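Local coordinates for protein inactive glucansucrase (Lactobacillus reuteri, PDB 5JBD) that is an inactive glucansucrase of glycoside hydrolase family 70, built round a parallel-stranded barrel of the TIM type and carrying a bound calcium ion, at residues 214-219 and 247-252; 301-306 and 810-815; 473-478 and 658-663; 571-576 and 600-605. One frame throughout, in Å; residues are numbered along the deposited sequence.

From the N terminus, contact 1 closes first: 214-219 meets 247-252 across 27 intervening residues, tying a long loop after strand 193-197 to the start of helix 249-263. Contact 2 opens at 301-306 and closes at 810-815, a span of 503 residues that joins the end of helix 291-304 to the end of helix 805-811. Contact 3 nests inside it, linking loops that follow neighbouring barrel strands 460-464 and 652-654. Contact 4 nests in turn inside contact 3, binding a hairpin turn to strand 596-605. None cross. Contacts 1 and 2 have centres about 23 Å apart, whereas those of contacts 1 and 4 are separated by about 58 Å.

Contact 1: 214-219 and 247-252; sequences SNYRLM and SNPVVQ. With GOL (glycerol), chain J.
S247 OG is held by two groups. L218 N donates to it over 3.0 Å with an N-H...O angle of 154°, and S247 OG is also hydrogen-bonded to D245 OD1. Rotation of OG to between the backbone N and carbonyl carbon (chi1 74°) brings it to the 214-219 chain; the S247 side chain is about 10 Å from the calcium ion. R217 N is nearby but poorly angled to OG, and bonds D245 OD2 instead. The apolar evidence is a CH-pi contact: P249 CD lies 3.4 Å from the centroid of the Y216 ring, 9° off its normal, hence over the middle of one face. A water joins the segments as well, 2.7 Å from S214 OG and 2.8 Å from N248 ND2, which donates. That ND2 also donates to O3 of a glycerol whose O1 takes N215 N, while N248 OD1 caps the helix by accepting V250 N at 2.8 Å. S214 OG accepts Y216 N in an ST turn. The contact therefore sets a long loop against the first turn of helix 249-263; R217 reaches Q841 O at strand 841-845, and M219 packs on strand 193-197.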
loop_
_atom_site.group_PDB
_atom_site.type_symbol
_atom_site.label_atom_id
_atom_site.label_comp_id
_atom_site.label_asym_id
_atom_site.label_seq_id
_atom_site.Cartn_x
_atom_site.Cartn_y
_atom_site.Cartn_z
ATOM N N SER A 214 -25.659 -6.400 0.222
ATOM C CA SER A 214 -25.202 -6.198 1.584
ATOM C C SER A 214 -26.073 -5.155 2.293
ATOM O O SER A 214 -26.528 -4.186 1.685
ATOM C CB SER A 214 -23.727 -5.781 1.592
ATOM O OG SER A 214 -23.276 -5.400 2.889
ATOM N N ASN A 215 -26.297 -5.391 3.582
ATOM C CA ASN A 215 -26.927 -4.419 4.480
ATOM C C ASN A 215 -25.891 -3.454 5.085
ATOM O O ASN A 215 -26.268 -2.600 5.862
ATOM C CB ASN A 215 -27.656 -5.144 5.613
ATOM C CG ASN A 215 -28.862 -5.925 5.129
ATOM O OD1 ASN A 215 -29.057 -7.066 5.530
ATOM N ND2 ASN A 215 -29.666 -5.326 4.249
ATOM N N TYR A 216 -24.611 -3.616 4.752
ATOM C CA TYR A 216 -23.544 -2.814 5.331
ATOM C C TYR A 216 -22.962 -1.879 4.273
ATOM O O TYR A 216 -23.676 -0.992 3.808
ATOM C CB TYR A 216 -22.550 -3.732 6.051
ATOM C CG TYR A 216 -23.256 -4.359 7.231
ATOM C CD1 TYR A 216 -23.421 -3.644 8.412
ATOM C CD2 TYR A 216 -23.844 -5.623 7.138
ATOM C CE1 TYR A 216 -24.122 -4.175 9.483
ATOM C CE2 TYR A 216 -24.542 -6.174 8.217
ATOM C CZ TYR A 216 -24.684 -5.440 9.383
ATOM O OH TYR A 216 -25.367 -5.959 10.468
ATOM N N ARG A 217 -21.718 -2.078 3.854
ATOM C CA ARG A 217 -21.056 -1.140 2.959
ATOM C C ARG A 217 -21.160 0.315 3.465
ATOM O O ARG A 217 -21.443 1.235 2.687
ATOM C CB ARG A 217 -21.577 -1.275 1.504
ATOM C CG ARG A 217 -21.272 -2.629 0.844
ATOM C CD ARG A 217 -21.462 -2.618 -0.679
ATOM N NE ARG A 217 -21.095 -3.903 -1.289
ATOM C CZ ARG A 217 -21.931 -4.795 -1.864
ATOM N NH1 ARG A 217 -23.242 -4.574 -1.986
ATOM N NH2 ARG A 217 -21.434 -5.929 -2.348
ATOM N N LEU A 218 -20.953 0.516 4.765
ATOM C CA LEU A 218 -20.912 1.875 5.320
ATOM C C LEU A 218 -19.576 2.438 4.882
ATOM O O LEU A 218 -18.535 1.981 5.340
ATOM C CB LEU A 218 -21.031 1.872 6.841
ATOM C CG LEU A 218 -22.297 1.233 7.421
ATOM C CD1 LEU A 218 -22.367 1.431 8.928
ATOM C CD2 LEU A 218 -23.576 1.744 6.763
ATOM N N MET A 219 -19.599 3.355 3.921
ATOM C CA MET A 219 -18.357 3.884 3.344
ATOM C C MET A 219 -17.972 5.212 4.001
ATOM O O MET A 219 -18.820 5.950 4.456
ATOM C CB MET A 219 -18.495 4.073 1.838
ATOM C CG MET A 219 -18.691 2.753 1.105
ATOM S SD MET A 219 -18.678 2.961 -0.667
ATOM C CE MET A 219 -16.984 3.315 -1.029
ATOM N N SER A 247 -16.916 -2.373 7.420
ATOM C CA SER A 247 -18.134 -2.159 8.235
ATOM C C SER A 247 -18.954 -3.453 8.421
ATOM O O SER A 247 -19.860 -3.487 9.253
ATOM C CB SER A 247 -19.027 -1.104 7.602
ATOM O OG SER A 247 -19.699 -1.608 6.454
ATOM N N ASN A 248 -18.667 -4.500 7.645
ATOM C CA ASN A 248 -19.436 -5.755 7.749
ATOM C C ASN A 248 -19.021 -6.499 9.025
ATOM O O ASN A 248 -17.844 -6.822 9.171
ATOM C CB ASN A 248 -19.211 -6.620 6.502
ATOM C CG ASN A 248 -20.053 -7.889 6.504
ATOM O OD1 ASN A 248 -20.017 -8.661 7.465
ATOM N ND2 ASN A 248 -20.825 -8.106 5.436
ATOM N N PRO A 249 -19.974 -6.789 9.943
ATOM C CA PRO A 249 -19.605 -7.482 11.195
ATOM C C PRO A 249 -18.878 -8.818 11.034
ATOM O O PRO A 249 -18.041 -9.158 11.876
ATOM C CB PRO A 249 -20.950 -7.687 11.910
ATOM C CG PRO A 249 -21.829 -6.631 11.359
ATOM C CD PRO A 249 -21.404 -6.455 9.923
ATOM N N VAL A 250 -19.171 -9.556 9.962
ATOM C CA VAL A 250 -18.455 -10.815 9.659
ATOM C C VAL A 250 -16.999 -10.534 9.266
ATOM O O VAL A 250 -16.082 -11.244 9.700
ATOM C CB VAL A 250 -19.189 -11.677 8.588
ATOM C CG1 VAL A 250 -18.388 -12.933 8.258
ATOM C CG2 VAL A 250 -20.591 -12.069 9.067
ATOM N N VAL A 251 -16.784 -9.498 8.462
ATOM C CA VAL A 251 -15.435 -9.072 8.108
ATOM C C VAL A 251 -14.681 -8.606 9.365
ATOM O O VAL A 251 -13.483 -8.900 9.530
ATOM C CB VAL A 251 -15.447 -7.977 7.018
ATOM C CG1 VAL A 251 -14.035 -7.454 6.739
ATOM C CG2 VAL A 251 -16.042 -8.538 5.733
ATOM N N GLN A 252 -15.374 -7.907 10.257
ATOM C CA GLN A 252 -14.727 -7.393 11.479
ATOM C C GLN A 252 -14.241 -8.553 12.344
ATOM O O GLN A 252 -13.128 -8.500 12.867
ATOM C CB GLN A 252 -15.658 -6.461 12.252
ATOM C CG GLN A 252 -15.915 -5.157 11.513
ATOM C CD GLN A 252 -16.807 -4.190 12.264
ATOM O OE1 GLN A 252 -17.366 -4.504 13.318
ATOM N NE2 GLN A 252 -16.937 -2.987 11.723
HETATM C C1 GOL J . -24.341 -8.477 4.648
HETATM O O1 GOL J . -25.677 -7.996 4.510
HETATM C C2 GOL J . -24.073 -9.635 3.682
HETATM O O2 GOL J . -22.975 -9.292 2.823
HETATM C C3 GOL J . -23.731 -10.902 4.459
HETATM O O3 GOL J . -22.480 -10.725 5.146
HETATM O O HOH W 1 -20.794 -6.277 3.332
#

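Contact 2: 301-306 and 810-815; sequences NDMYHT and KNYPDL
Two acidic side chains, D302 and D814, approach from opposite directions, with D302 OD2 2.5 Å from D814 OD2. The carboxylate planes are turned 83° apart. At this spacing one of the acids may well carry a proton, though its position is not settled by the geometry. D814 OD2 has a second partner in Q298 NE2, one turn back along the helix that bears D302, and the methyl L815 CD2 borders the pair at 3.6 Å from D302 OD2.

The contact joins two helix ends. Residues 301-304 close helix 291-304, which lies in sequence between barrel strands 279-282 and 319-320, as expected for an outer helix of a TIM-type barrel; Y812 is the first residue to leave helix 805-811, and a short 3-10 turn follows, with L815 N bonded to Y812 O.

The other contacts, mostly of carbon, centre on the Y812 ring. D302 CB makes a CH-pi contact over one face, 4.1 Å from the centroid and 28° off the normal, while N811 CB covers the opposite face. M303 crosses the tyrosine at about a right angle: its CG is 3.8 Å from Y812 CE2, and Y812 OH lies 3.7 Å from M303 CA. M303 also packs on Y260 and L263 of helix 249-263.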
loop_
_atom_site.group_PDB
_atom_site.type_symbol
_atom_site.label_atom_id
_atom_site.label_comp_id
_atom_site.label_asym_id
_atom_site.label_seq_id
_atom_site.Cartn_x
_atom_site.Cartn_y
_atom_site.Cartn_z
ATOM N N ASN A 301 -5.452 -5.691 24.005
ATOM C CA ASN A 301 -5.669 -5.493 25.451
ATOM C C ASN A 301 -6.204 -6.756 26.154
ATOM O O ASN A 301 -5.780 -7.081 27.267
ATOM C CB ASN A 301 -6.587 -4.292 25.739
ATOM C CG ASN A 301 -6.654 -3.947 27.223
ATOM O OD1 ASN A 301 -5.634 -3.930 27.917
ATOM N ND2 ASN A 301 -7.860 -3.691 27.721
ATOM N N ASP A 302 -7.131 -7.455 25.518
ATOM C CA ASP A 302 -7.612 -8.746 26.052
ATOM C C ASP A 302 -6.490 -9.770 26.201
ATOM O O ASP A 302 -6.394 -10.454 27.223
ATOM C CB ASP A 302 -8.705 -9.318 25.145
ATOM C CG ASP A 302 -10.029 -8.613 25.310
ATOM O OD1 ASP A 302 -10.147 -7.739 26.206
ATOM O OD2 ASP A 302 -10.951 -8.936 24.524
ATOM N N MET A 303 -5.653 -9.862 25.169
ATOM C CA MET A 303 -4.590 -10.861 25.118
ATOM C C MET A 303 -3.420 -10.515 26.039
ATOM O O MET A 303 -2.871 -11.399 26.700
ATOM C CB MET A 303 -4.074 -11.025 23.677
ATOM C CG MET A 303 -5.045 -11.703 22.704
ATOM S SD MET A 303 -4.456 -11.635 20.981
ATOM C CE MET A 303 -3.093 -12.795 21.101
ATOM N N TYR A 304 -3.032 -9.239 26.069
ATOM C CA TYR A 304 -1.790 -8.811 26.711
ATOM C C TYR A 304 -1.900 -7.742 27.823
ATOM O O TYR A 304 -0.879 -7.374 28.395
ATOM C CB TYR A 304 -0.840 -8.289 25.618
ATOM C CG TYR A 304 -0.610 -9.249 24.448
ATOM C CD1 TYR A 304 -0.053 -10.514 24.652
ATOM C CD2 TYR A 304 -0.903 -8.870 23.124
ATOM C CE1 TYR A 304 0.175 -11.383 23.575
ATOM C CE2 TYR A 304 -0.680 -9.731 22.050
ATOM C CZ TYR A 304 -0.138 -10.980 22.275
ATOM O OH TYR A 304 0.102 -11.824 21.197
ATOM N N HIS A 305 -3.091 -7.204 28.084
ATOM C CA HIS A 305 -3.311 -6.244 29.172
ATOM C C HIS A 305 -2.430 -4.990 29.023
ATOM O O HIS A 305 -1.569 -4.672 29.853
ATOM C CB HIS A 305 -3.135 -6.932 30.511
ATOM C CG HIS A 305 -3.879 -8.214 30.609
ATOM N ND1 HIS A 305 -5.252 -8.266 30.684
ATOM C CD2 HIS A 305 -3.447 -9.496 30.601
ATOM C CE1 HIS A 305 -5.634 -9.528 30.759
ATOM N NE2 HIS A 305 -4.558 -10.294 30.709
ATOM N N THR A 306 -2.692 -4.301 27.928
ATOM C CA THR A 306 -1.905 -3.165 27.479
ATOM C C THR A 306 -2.398 -1.847 28.087
ATOM O O THR A 306 -1.592 -1.001 28.442
ATOM C CB THR A 306 -1.966 -3.045 25.951
ATOM O OG1 THR A 306 -3.329 -3.086 25.534
ATOM C CG2 THR A 306 -1.217 -4.189 25.297
ATOM N N LYS A 810 -14.486 -18.106 23.211
ATOM C CA LYS A 810 -14.358 -18.796 24.492
ATOM C C LYS A 810 -13.495 -18.032 25.511
ATOM O O LYS A 810 -13.872 -17.895 26.675
ATOM C CB LYS A 810 -13.774 -20.189 24.265
ATOM C CG LYS A 810 -13.805 -21.079 25.497
ATOM C CD LYS A 810 -15.176 -21.681 25.687
ATOM C CE LYS A 810 -15.359 -22.325 27.058
ATOM N NZ LYS A 810 -16.692 -22.985 27.150
ATOM N N ASN A 811 -12.349 -17.533 25.060
ATOM C CA ASN A 811 -11.417 -16.846 25.951
ATOM C C ASN A 811 -11.737 -15.364 26.150
ATOM O O ASN A 811 -11.532 -14.848 27.243
ATOM C CB ASN A 811 -9.984 -17.028 25.450
ATOM C CG ASN A 811 -9.482 -18.434 25.671
ATOM O OD1 ASN A 811 -9.388 -18.869 26.804
ATOM N ND2 ASN A 811 -9.168 -19.146 24.608
ATOM N N TYR A 812 -12.240 -14.697 25.106
ATOM C CA TYR A 812 -12.466 -13.243 25.112
ATOM C C TYR A 812 -13.853 -12.917 24.561
ATOM O O TYR A 812 -13.970 -12.248 23.527
ATOM C CB TYR A 812 -11.382 -12.522 24.291
ATOM C CG TYR A 812 -9.961 -12.992 24.552
ATOM C CD1 TYR A 812 -9.393 -12.902 25.817
ATOM C CD2 TYR A 812 -9.186 -13.544 23.525
ATOM C CE1 TYR A 812 -8.086 -13.323 26.048
ATOM C CE2 TYR A 812 -7.882 -13.967 23.748
ATOM C CZ TYR A 812 -7.339 -13.855 25.002
ATOM O OH TYR A 812 -6.054 -14.290 25.208
ATOM N N PRO A 813 -14.916 -13.351 25.273
ATOM C CA PRO A 813 -16.283 -13.179 24.744
ATOM C C PRO A 813 -16.689 -11.717 24.473
ATOM O O PRO A 813 -17.528 -11.468 23.598
ATOM C CB PRO A 813 -17.177 -13.819 25.823
ATOM C CG PRO A 813 -16.333 -13.871 27.059
ATOM C CD PRO A 813 -14.910 -14.001 26.597
ATOM N N ASP A 814 -16.091 -10.773 25.205
ATOM C CA ASP A 814 -16.309 -9.322 24.984
ATOM C C ASP A 814 -16.068 -8.852 23.532
ATOM O O ASP A 814 -16.707 -7.898 23.067
ATOM C CB ASP A 814 -15.456 -8.485 25.961
ATOM C CG ASP A 814 -13.972 -8.825 25.877
ATOM O OD1 ASP A 814 -13.556 -9.867 26.428
ATOM O OD2 ASP A 814 -13.234 -8.076 25.231
ATOM N N LEU A 815 -15.168 -9.536 22.821
ATOM C CA LEU A 815 -14.907 -9.242 21.415
ATOM C C LEU A 815 -16.169 -9.262 20.563
ATOM O O LEU A 815 -16.271 -8.501 19.594
ATOM C CB LEU A 815 -13.888 -10.238 20.824
ATOM C CG LEU A 815 -12.452 -10.148 21.345
ATOM C CD1 LEU A 815 -11.596 -11.240 20.726
ATOM C CD2 LEU A 815 -11.865 -8.778 21.071
#

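Contact 3: 473-478 and 658-663; sequences AQYMQE and LFQPEP
Q474 meets P661, E662 and P663 through the end of its side chain. CB starts out facing away from 658-663, and the bend at CG (chi2 -67°) turns the amide back toward it. CD comes within 4.1 Å of E662 O. NE2 then donates to E662 O over 3.1 Å, with an N-H...O angle of 170°; the acceptor lies in the glutamine's amide plane, although NE2 is tilted 31° from the plane of the accepting carbonyl. The same nitrogen rests 3.5 Å from P661 CG. OE1 faces the next residue, 3.4 Å from P663 CA, and accepts T664 N, so both ends of the amide bind backbone and its rotation is fixed.

Two further pairs close the contact. A473 O lies 3.1 Å from P661 CD, set against the proline ring. Deeper in, Y475 CD1 approaches Q660 NE2 at 3.4 Å, the amide and the phenol ring meeting obliquely; the far end of Y475 bonds D655 O through OH, and its ring stacks on Y465.

Residues Q474 to Q477 form a type II beta turn, closed by Q477 N to Q474 O at 3.0 Å. The turn and the proline-rich stretch belong to loops following adjacent parallel strands, 460-464 and 652-654, an arrangement typical of neighbouring beta-alpha units in a TIM-type barrel.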
loop_
_atom_site.group_PDB
_atom_site.type_symbol
_atom_site.label_atom_id
_atom_site.label_comp_id
_atom_site.label_asym_id
_atom_site.label_seq_id
_atom_site.Cartn_x
_atom_site.Cartn_y
_atom_site.Cartn_z
ATOM N N ALA A 473 19.744 -2.939 -5.009
ATOM C CA ALA A 473 20.691 -4.050 -5.019
ATOM C C ALA A 473 20.131 -5.208 -4.190
ATOM O O ALA A 473 19.075 -5.091 -3.562
ATOM C CB ALA A 473 22.051 -3.618 -4.487
ATOM N N GLN A 474 20.832 -6.337 -4.201
ATOM C CA GLN A 474 20.468 -7.453 -3.331
ATOM C C GLN A 474 20.501 -7.008 -1.855
ATOM O O GLN A 474 21.210 -6.054 -1.485
ATOM C CB GLN A 474 21.376 -8.664 -3.582
ATOM C CG GLN A 474 21.122 -9.341 -4.922
ATOM C CD GLN A 474 19.769 -10.005 -4.999
ATOM O OE1 GLN A 474 19.442 -10.860 -4.180
ATOM N NE2 GLN A 474 18.976 -9.633 -5.998
ATOM N N TYR A 475 19.686 -7.662 -1.034
ATOM C CA TYR A 475 19.344 -7.123 0.286
ATOM C C TYR A 475 20.560 -6.912 1.183
ATOM O O TYR A 475 21.300 -7.852 1.475
ATOM C CB TYR A 475 18.294 -8.007 0.994
ATOM C CG TYR A 475 17.629 -7.312 2.174
ATOM C CD1 TYR A 475 16.618 -6.360 1.976
ATOM C CD2 TYR A 475 18.019 -7.587 3.471
ATOM C CE1 TYR A 475 16.011 -5.717 3.048
ATOM C CE2 TYR A 475 17.427 -6.950 4.559
ATOM C CZ TYR A 475 16.428 -6.009 4.355
ATOM O OH TYR A 475 15.853 -5.393 5.461
ATOM N N MET A 476 20.767 -5.662 1.601
ATOM C CA MET A 476 21.900 -5.253 2.439
ATOM C C MET A 476 23.306 -5.470 1.832
ATOM O O MET A 476 24.291 -5.343 2.552
ATOM C CB MET A 476 21.819 -5.876 3.857
ATOM C CG MET A 476 20.663 -5.348 4.706
ATOM S SD MET A 476 20.440 -6.199 6.279
ATOM C CE MET A 476 21.848 -5.617 7.235
ATOM N N GLN A 477 23.412 -5.721 0.523
ATOM C CA GLN A 477 24.737 -5.891 -0.132
ATOM C C GLN A 477 25.536 -4.594 -0.317
ATOM O O GLN A 477 26.762 -4.651 -0.334
ATOM C CB GLN A 477 24.619 -6.563 -1.511
ATOM C CG GLN A 477 24.048 -7.974 -1.521
ATOM C CD GLN A 477 24.545 -8.871 -0.404
ATOM O OE1 GLN A 477 25.691 -9.332 -0.412
ATOM N NE2 GLN A 477 23.670 -9.127 0.573
ATOM N N GLU A 478 24.855 -3.452 -0.474
ATOM C CA GLU A 478 25.516 -2.157 -0.731
ATOM C C GLU A 478 25.028 -1.099 0.253
ATOM O O GLU A 478 23.836 -0.782 0.281
ATOM C CB GLU A 478 25.209 -1.669 -2.149
ATOM C CG GLU A 478 25.837 -2.496 -3.261
ATOM C CD GLU A 478 25.419 -2.046 -4.660
ATOM O OE1 GLU A 478 24.783 -0.981 -4.822
ATOM O OE2 GLU A 478 25.734 -2.772 -5.625
ATOM N N LEU A 658 9.852 -0.840 -1.932
ATOM C CA LEU A 658 9.092 -1.343 -3.075
ATOM C C LEU A 658 10.005 -1.807 -4.226
ATOM O O LEU A 658 9.630 -2.702 -4.990
ATOM C CB LEU A 658 8.135 -0.264 -3.610
ATOM C CG LEU A 658 7.073 0.297 -2.668
ATOM C CD1 LEU A 658 6.206 1.326 -3.385
ATOM C CD2 LEU A 658 6.184 -0.809 -2.123
ATOM N N PHE A 659 11.188 -1.209 -4.339
ATOM C CA PHE A 659 12.126 -1.463 -5.445
ATOM C C PHE A 659 13.196 -2.486 -5.093
ATOM O O PHE A 659 14.189 -2.646 -5.809
ATOM C CB PHE A 659 12.772 -0.147 -5.863
ATOM C CG PHE A 659 11.773 0.899 -6.242
ATOM C CD1 PHE A 659 11.221 0.920 -7.517
ATOM C CD2 PHE A 659 11.359 1.854 -5.312
ATOM C CE1 PHE A 659 10.283 1.876 -7.871
ATOM C CE2 PHE A 659 10.421 2.818 -5.659
ATOM C CZ PHE A 659 9.882 2.832 -6.941
ATOM N N GLN A 660 12.974 -3.191 -3.993
ATOM C CA GLN A 660 13.807 -4.297 -3.589
ATOM C C GLN A 660 13.698 -5.356 -4.692
ATOM O O GLN A 660 12.599 -5.637 -5.158
ATOM C CB GLN A 660 13.299 -4.825 -2.247
ATOM C CG GLN A 660 14.250 -5.732 -1.504
ATOM C CD GLN A 660 13.665 -6.213 -0.192
ATOM O OE1 GLN A 660 12.979 -5.467 0.525
ATOM N NE2 GLN A 660 13.941 -7.461 0.135
ATOM N N PRO A 661 14.833 -5.903 -5.145
ATOM C CA PRO A 661 14.787 -6.890 -6.232
ATOM C C PRO A 661 14.358 -8.283 -5.759
ATOM O O PRO A 661 14.425 -8.584 -4.567
ATOM C CB PRO A 661 16.241 -6.939 -6.700
ATOM C CG PRO A 661 17.021 -6.723 -5.453
ATOM C CD PRO A 661 16.212 -5.693 -4.665
ATOM N N GLU A 662 13.940 -9.130 -6.701
ATOM C CA GLU A 662 13.747 -10.547 -6.410
ATOM C C GLU A 662 15.123 -11.131 -6.051
ATOM O O GLU A 662 16.128 -10.747 -6.655
ATOM C CB GLU A 662 13.131 -11.269 -7.611
ATOM C CG GLU A 662 11.694 -10.859 -7.919
ATOM C CD GLU A 662 10.663 -11.339 -6.891
ATOM O OE1 GLU A 662 10.946 -12.270 -6.101
ATOM O OE2 GLU A 662 9.535 -10.798 -6.890
ATOM N N PRO A 663 15.191 -12.002 -5.025
ATOM C CA PRO A 663 16.494 -12.512 -4.584
ATOM C C PRO A 663 17.104 -13.484 -5.596
ATOM O O PRO A 663 16.391 -14.290 -6.200
ATOM C CB PRO A 663 16.174 -13.236 -3.278
ATOM C CG PRO A 663 14.769 -13.683 -3.450
ATOM C CD PRO A 663 14.085 -12.626 -4.275
#

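Contact 4: 571-576 and 600-605; sequences TTENGL and TVKGYS
An ST motif shapes the turn that rests on Y604: T572 OG1 accepts G575 N at 2.9 Å, and the backbone bond from T572 N to G575 O closes the same loop. The turn's flank and the strand meet around the Y604 ring, which is covered on both faces. On one, T571 CG2 makes a CH-pi contact, 3.7 Å from the centroid and 29° off the normal, displaced toward the rim. This methyl stands anti to the backbone N of T571, which turns it onto the tyrosine while OG1 is left to bond L613 O. On the opposite face K602 NZ lies 3.6 Å above the ring plane, again toward the rim.

K602 reaches that place through bends at chi3 and chi4, and there NZ forms a salt bridge with E573 OE2 at 2.9 Å; E573 OE2 receives it on its syn lone pair. G603 O takes a second bond from NZ at 3.2 Å, so the ammonium group is held by both segments. E573, bent at chi2 (-59°), crosses K602 and Y604 at about right angles, its OE2 being 3.3 Å from Y604 CE2. At the phenol end a water lies 2.8 Å from T571 O and also bonds Y604 OH; a weak bond from this hydroxyl to E584 OE1 adds a further tie.

Here the turn between antiparallel strands 564-571 and 576-577 lies over the interrupted strand 596-605. The latter pairs with strand 550-555, and side chains of T571, V601 and Y604 all pack on Y612 of strand 612-618.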
loop_
_atom_site.group_PDB
_atom_site.type_symbol
_atom_site.label_atom_id
_atom_site.label_comp_id
_atom_site.label_asym_id
_atom_site.label_seq_id
_atom_site.Cartn_x
_atom_site.Cartn_y
_atom_site.Cartn_z
ATOM N N THR A 571 30.730 19.620 9.964
ATOM C CA THR A 571 30.691 19.782 8.507
ATOM C C THR A 571 32.059 20.258 7.982
ATOM O O THR A 571 32.704 21.102 8.609
ATOM C CB THR A 571 29.563 20.755 8.097
ATOM O OG1 THR A 571 28.317 20.303 8.655
ATOM C CG2 THR A 571 29.418 20.842 6.605
ATOM N N THR A 572 32.465 19.719 6.825
ATOM C CA THR A 572 33.683 20.139 6.095
ATOM C C THR A 572 33.295 20.593 4.692
ATOM O O THR A 572 32.153 20.408 4.270
ATOM C CB THR A 572 34.701 18.983 5.947
ATOM O OG1 THR A 572 34.149 17.976 5.088
ATOM C CG2 THR A 572 35.055 18.382 7.300
ATOM N N GLU A 573 34.248 21.166 3.945
ATOM C CA GLU A 573 33.947 21.632 2.579
ATOM C C GLU A 573 33.424 20.508 1.675
ATOM O O GLU A 573 32.534 20.745 0.852
ATOM C CB GLU A 573 35.168 22.322 1.926
ATOM C CG GLU A 573 35.590 23.648 2.573
ATOM C CD GLU A 573 34.519 24.741 2.597
ATOM O OE1 GLU A 573 33.629 24.780 1.709
ATOM O OE2 GLU A 573 34.581 25.592 3.515
ATOM N N ASN A 574 33.957 19.297 1.848
ATOM C CA ASN A 574 33.568 18.131 1.028
ATOM C C ASN A 574 32.469 17.235 1.611
ATOM O O ASN A 574 31.774 16.556 0.845
ATOM C CB ASN A 574 34.799 17.274 0.702
ATOM C CG ASN A 574 35.788 17.998 -0.188
ATOM O OD1 ASN A 574 35.423 18.882 -0.978
ATOM N ND2 ASN A 574 37.056 17.630 -0.060
ATOM N N GLY A 575 32.290 17.238 2.932
ATOM C CA GLY A 575 31.253 16.386 3.536
ATOM C C GLY A 575 31.127 16.545 5.033
ATOM O O GLY A 575 30.931 17.667 5.529
ATOM N N LEU A 576 31.223 15.422 5.746
ATOM C CA LEU A 576 31.129 15.377 7.210
ATOM C C LEU A 576 32.406 14.767 7.762
ATOM O O LEU A 576 33.055 13.988 7.066
ATOM C CB LEU A 576 29.946 14.507 7.635
ATOM C CG LEU A 576 28.555 14.958 7.197
ATOM C CD1 LEU A 576 27.517 13.898 7.544
ATOM C CD2 LEU A 576 28.201 16.285 7.850
ATOM N N THR A 600 31.870 27.449 16.520
ATOM C CA THR A 600 32.020 28.155 15.246
ATOM C C THR A 600 31.331 27.433 14.091
ATOM O O THR A 600 31.530 26.230 13.900
ATOM C CB THR A 600 33.512 28.349 14.892
ATOM O OG1 THR A 600 34.163 28.995 15.977
ATOM C CG2 THR A 600 33.687 29.194 13.636
ATOM N N VAL A 601 30.557 28.185 13.301
ATOM C CA VAL A 601 29.727 27.635 12.231
ATOM C C VAL A 601 29.777 28.508 10.989
ATOM O O VAL A 601 30.080 29.692 11.081
ATOM C CB VAL A 601 28.252 27.502 12.688
ATOM C CG1 VAL A 601 28.147 26.578 13.908
ATOM C CG2 VAL A 601 27.621 28.857 12.996
ATOM N N LYS A 602 29.433 27.923 9.847
ATOM C CA LYS A 602 29.255 28.648 8.581
ATOM C C LYS A 602 28.462 27.811 7.593
ATOM O O LYS A 602 28.243 26.618 7.820
ATOM C CB LYS A 602 30.605 29.007 7.967
ATOM C CG LYS A 602 31.374 27.824 7.394
ATOM C CD LYS A 602 32.785 28.224 6.967
ATOM C CE LYS A 602 32.844 28.591 5.494
ATOM N NZ LYS A 602 32.604 27.421 4.591
ATOM N N GLY A 603 28.037 28.428 6.495
ATOM C CA GLY A 603 27.362 27.717 5.418
ATOM C C GLY A 603 28.313 26.871 4.566
ATOM O O GLY A 603 29.426 27.312 4.248
ATOM N N TYR A 604 27.866 25.666 4.205
ATOM C CA TYR A 604 28.586 24.770 3.300
ATOM C C TYR A 604 27.660 24.272 2.210
ATOM O O TYR A 604 26.425 24.289 2.341
ATOM C CB TYR A 604 29.112 23.553 4.047
ATOM C CG TYR A 604 30.194 23.833 5.043
ATOM C CD1 TYR A 604 29.888 24.154 6.357
ATOM C CD2 TYR A 604 31.530 23.739 4.687
ATOM C CE1 TYR A 604 30.884 24.382 7.294
ATOM C CE2 TYR A 604 32.542 23.967 5.617
ATOM C CZ TYR A 604 32.212 24.291 6.915
ATOM O OH TYR A 604 33.195 24.525 7.852
ATOM N N SER A 605 28.267 23.786 1.137
ATOM C CA SER A 605 27.526 23.187 0.043
ATOM C C SER A 605 28.306 21.972 -0.437
ATOM O O SER A 605 29.338 22.106 -1.103
ATOM C CB SER A 605 27.328 24.197 -1.085
ATOM O OG SER A 605 26.504 23.654 -2.097
HETATM O O HOH W 2 32.661 23.015 10.671
#